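Local coordinates for putative uncharacterized protein (Vibrio cholerae, PDB 4G7X) that forms the N-terminal domain of the CTXphi phage coat protein pIII, which probably binds the host protein TolA during infection of Vibrio cholerae, at residues A[46-50]-A[51-55]; A[59-62]-A[63-66]. All blocks are in the same frame, centred on the assembly; numbering follows the deposited sequence.

Contact 1 of 2, residues A[46-50]-A[51-55]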
# COMPACT_ATOMS: atom_id res chain seq x y z
N GLU A 46 -5.38 5.87 9.09
CA GLU A 46 -4.57 5.31 10.17
C GLU A 46 -3.66 6.36 10.78
O GLU A 46 -3.20 7.28 10.10
CB GLU A 46 -3.73 4.15 9.66
CG GLU A 46 -4.57 2.97 9.21
CD GLU A 46 -3.75 1.72 9.07
OE1 GLU A 46 -3.32 1.17 10.11
OE2 GLU A 46 -3.57 1.27 7.93
N LYS A 47 -3.42 6.21 12.08
CA LYS A 47 -2.54 7.10 12.81
C LYS A 47 -1.61 6.23 13.65
O LYS A 47 -2.06 5.29 14.30
CB LYS A 47 -3.37 8.01 13.71
CG LYS A 47 -2.58 9.14 14.38
CD LYS A 47 -3.54 10.11 15.05
CE LYS A 47 -2.80 11.25 15.73
NZ LYS A 47 -2.28 10.88 17.08
N ASP A 48 -0.31 6.53 13.60
CA ASP A 48 0.66 5.84 14.45
C ASP A 48 1.36 6.85 15.35
O ASP A 48 0.90 7.98 15.48
CB ASP A 48 1.63 4.97 13.62
CG ASP A 48 2.54 5.79 12.70
OD1 ASP A 48 2.63 7.03 12.86
OD2 ASP A 48 3.19 5.19 11.82
N ASP A 49 2.48 6.46 15.96
CA ASP A 49 3.20 7.32 16.91
C ASP A 49 3.75 8.61 16.30
O ASP A 49 4.12 9.53 17.03
CB ASP A 49 4.33 6.54 17.60
CG ASP A 49 3.81 5.52 18.61
OD1 ASP A 49 2.61 5.57 18.97
OD2 ASP A 49 4.61 4.66 19.05
N TYR A 50 3.78 8.68 14.97
CA TYR A 50 4.32 9.84 14.27
C TYR A 50 3.25 10.71 13.61
O TYR A 50 3.56 11.71 12.97
CB TYR A 50 5.40 9.41 13.28
CG TYR A 50 6.57 8.73 13.96
CD1 TYR A 50 7.66 9.47 14.43
CD2 TYR A 50 6.58 7.35 14.17
CE1 TYR A 50 8.72 8.86 15.07
CE2 TYR A 50 7.64 6.72 14.82
CZ TYR A 50 8.71 7.48 15.26
OH TYR A 50 9.77 6.87 15.90
N GLY A 51 1.99 10.33 13.81
CA GLY A 51 0.86 11.09 13.28
C GLY A 51 0.09 10.29 12.25
O GLY A 51 0.26 9.07 12.15
N PHE A 52 -0.76 10.97 11.49
CA PHE A 52 -1.49 10.29 10.43
C PHE A 52 -0.53 9.71 9.41
O PHE A 52 0.49 10.32 9.08
CB PHE A 52 -2.47 11.25 9.76
CG PHE A 52 -3.60 11.68 10.65
CD1 PHE A 52 -3.67 12.98 11.12
CD2 PHE A 52 -4.57 10.76 11.04
CE1 PHE A 52 -4.71 13.37 11.96
CE2 PHE A 52 -5.60 11.14 11.88
CZ PHE A 52 -5.67 12.44 12.34
N VAL A 53 -0.84 8.51 8.93
CA VAL A 53 0.01 7.85 7.94
C VAL A 53 -0.42 8.34 6.55
O VAL A 53 -1.21 7.71 5.85
CB VAL A 53 -0.06 6.31 8.05
CG1 VAL A 53 1.01 5.68 7.17
CG2 VAL A 53 0.13 5.88 9.50
N TRP A 54 0.14 9.50 6.19
CA TRP A 54 -0.33 10.33 5.09
C TRP A 54 0.82 11.15 4.59
O TRP A 54 1.61 11.66 5.38
CB TRP A 54 -1.43 11.26 5.59
CG TRP A 54 -1.84 12.32 4.60
CD1 TRP A 54 -1.21 13.54 4.34
CD2 TRP A 54 -3.00 12.29 3.70
NE1 TRP A 54 -1.87 14.24 3.37
CE2 TRP A 54 -2.96 13.55 2.94
CE3 TRP A 54 -4.02 11.39 3.45
CZ2 TRP A 54 -3.92 13.86 1.99
CZ3 TRP A 54 -4.98 11.71 2.49
CH2 TRP A 54 -4.92 12.92 1.77
N SER A 55 0.92 11.32 3.27
CA SER A 55 1.87 12.27 2.70
C SER A 55 1.42 12.76 1.33
O SER A 55 0.64 12.08 0.66
CB SER A 55 3.28 11.66 2.62
OG SER A 55 3.31 10.52 1.79
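The carbonyl of Glu-46 takes an almost straight hydrogen bond from the backbone of Val-53 (Val-53 N to Glu-46 O 2.9 Å, 172° at the hydrogen), and the CA-H of Phe-52 reaches the same oxygen at 3.5 Å from Phe-52 CA to Glu-46 O. The carboxylate of Glu-46 turns away from this pairing, to the hydroxyl of Ser-21 and to a basic side chain of the partner protein. Next along, Lys-47 pairs with Phe-52 as an antiparallel non-hydrogen-bonded couple. Its CD lies over one face of the phenyl ring in a CH-pi contact, 4.2 Å from Lys-47 CD to the centroid of the Phe-52 ring, while Glu-46 O approaches that ring at its edge. Asp-48 and Gly-51 then make the hydrogen-bonded pair that closes a two-residue beta hairpin between strands 41-48 and 51-59: Asp-48 N to Gly-51 O is 3.0 Å and Gly-51 N to Asp-48 O is 3.1 Å. The loop is a type I turn. With chi1 at 66°, Asp-48 CG lies between the backbone N and the carbonyl carbon, which turns the carboxylate back over the turn, where OD1 is met from above the carboxylate plane by the amide of Tyr-50 (Tyr-50 N to Asp-48 OD1 2.9 Å), an Asx turn. The other oxygen, Asp-48 OD2, lies 3.9 Å from Val-53 CG2; outside the hairpin it forms a salt bridge with a basic side chain of the partner protein. Tyr-50 packs its side chain on the partner protein as the chain enters Gly-51, whose positive phi of 116° suits a residue without a side chain.

Contact 2 of 2, residues A[59-62]-A[63-66]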
# COMPACT_ATOMS: atom_id res chain seq x y z
N ASN A 59 6.20 14.35 -8.03
CA ASN A 59 7.28 13.63 -8.70
C ASN A 59 6.87 13.08 -10.07
O ASN A 59 5.92 13.57 -10.69
CB ASN A 59 7.83 12.51 -7.79
CG ASN A 59 6.76 11.52 -7.36
OD1 ASN A 59 5.81 11.25 -8.09
ND2 ASN A 59 6.93 10.94 -6.18
N GLU A 60 7.58 12.05 -10.53
CA GLU A 60 7.31 11.40 -11.82
C GLU A 60 5.91 10.78 -11.92
O GLU A 60 5.40 10.56 -13.02
CB GLU A 60 8.39 10.35 -12.14
CG GLU A 60 8.55 9.23 -11.11
CD GLU A 60 9.20 9.69 -9.81
OE1 GLU A 60 10.02 10.64 -9.84
OE2 GLU A 60 8.90 9.09 -8.76
N ASN A 61 5.30 10.51 -10.77
CA ASN A 61 3.93 10.03 -10.70
C ASN A 61 2.92 11.17 -10.58
O ASN A 61 1.75 10.96 -10.27
CB ASN A 61 3.76 9.03 -9.55
CG ASN A 61 4.59 7.77 -9.73
OD1 ASN A 61 5.42 7.42 -8.88
ND2 ASN A 61 4.38 7.08 -10.84
N GLY A 62 3.38 12.40 -10.85
CA GLY A 62 2.53 13.58 -10.79
C GLY A 62 2.46 14.18 -9.40
O GLY A 62 3.30 13.90 -8.54
N ASP A 63 1.45 15.02 -9.20
CA ASP A 63 1.20 15.66 -7.91
C ASP A 63 -0.00 14.99 -7.26
O ASP A 63 -1.10 15.00 -7.81
CB ASP A 63 0.92 17.16 -8.09
CG ASP A 63 2.08 17.90 -8.73
OD1 ASP A 63 1.90 19.09 -9.06
OD2 ASP A 63 3.16 17.31 -8.92
N TYR A 64 0.21 14.41 -6.09
CA TYR A 64 -0.84 13.63 -5.44
C TYR A 64 -0.58 13.48 -3.96
O TYR A 64 0.50 13.80 -3.47
CB TYR A 64 -0.97 12.25 -6.11
CG TYR A 64 0.17 11.29 -5.84
CD1 TYR A 64 0.01 10.24 -4.93
CD2 TYR A 64 1.39 11.39 -6.52
CE1 TYR A 64 1.03 9.34 -4.69
CE2 TYR A 64 2.42 10.50 -6.28
CZ TYR A 64 2.23 9.48 -5.36
OH TYR A 64 3.24 8.58 -5.12
N CYS A 65 -1.60 13.00 -3.25
CA CYS A 65 -1.48 12.62 -1.85
C CYS A 65 -1.89 11.16 -1.66
O CYS A 65 -2.64 10.61 -2.47
CB CYS A 65 -2.35 13.51 -0.96
SG CYS A 65 -2.03 15.29 -1.10
N LYS A 66 -1.38 10.56 -0.60
CA LYS A 66 -1.69 9.17 -0.28
C LYS A 66 -1.86 9.01 1.21
O LYS A 66 -1.19 9.68 2.00
CB LYS A 66 -0.61 8.21 -0.81
CG LYS A 66 0.79 8.48 -0.27
CD LYS A 66 1.80 7.47 -0.81
CE LYS A 66 3.22 7.85 -0.41
NZ LYS A 66 4.22 6.83 -0.84
O HOH W 1 5.56 8.44 -6.31
O HOH W 2 4.68 16.20 -10.97
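Asn-61 and Asn-59 both meet the CE2 corner of the Tyr-64 ring, with Asn-61 CB 3.8 Å from Tyr-64 CE2 and Asn-59 OD1 3.9 Å from Tyr-64 CE2. The amide oxygen of Asn-59 arrives at the ring edge, its amide plane 56° from the ring plane, and Gly-62 O also lies at that edge, 3.7 Å from Tyr-64 CD2. One water ties the three polar ends together: it accepts from Tyr-64 OH at 2.6 Å and from Asn-59 ND2, and donates to Asn-61 OD1, favouring the Asn-61 orientation that turns OD1 toward it. A second water donates to Asn-59 O and to Asp-63 OD2, the latter also bonded to the hydroxyl of Ser-58. Further out, Tyr-64 rests on Leu-25 and Leu-57, and its neighbour Cys-65 is joined to Cys-56 by a disulfide. Asn-59 itself is set by a chi1 of 58°, which swings the amide back over the turn, where Asn-59 OD1 accepts from Asn-61 N at 2.8 Å, so this amide is held at both ends. This Asx turn overlies a type I beta turn closed by paired backbone bonds between Asn-59 and Gly-62, the two-residue reversal of a beta hairpin linking strands 51-59 and 64-71.

Both contacts are surface reversals of the same sheet, with strand 51-59 running between them: contact 1 joins it to strand 41-48, contact 2 to strand 64-71. Their centres are 18 Å apart, yet the strands meet where a probable hydrogen bond runs from Lys-66 N to Ser-55 O (2.8 Å) and the indole of Trp-54 packs on Cys-65. Each turn is type I, closed by paired backbone bonds, with an Asx turn on its first residue. The side chains differ: 46-55 has a CH-pi contact and carboxylates that reach outward to basic groups of the partner protein, whereas 59-66 has an asparagine-water-tyrosine network and packing at the edge of a buried ring.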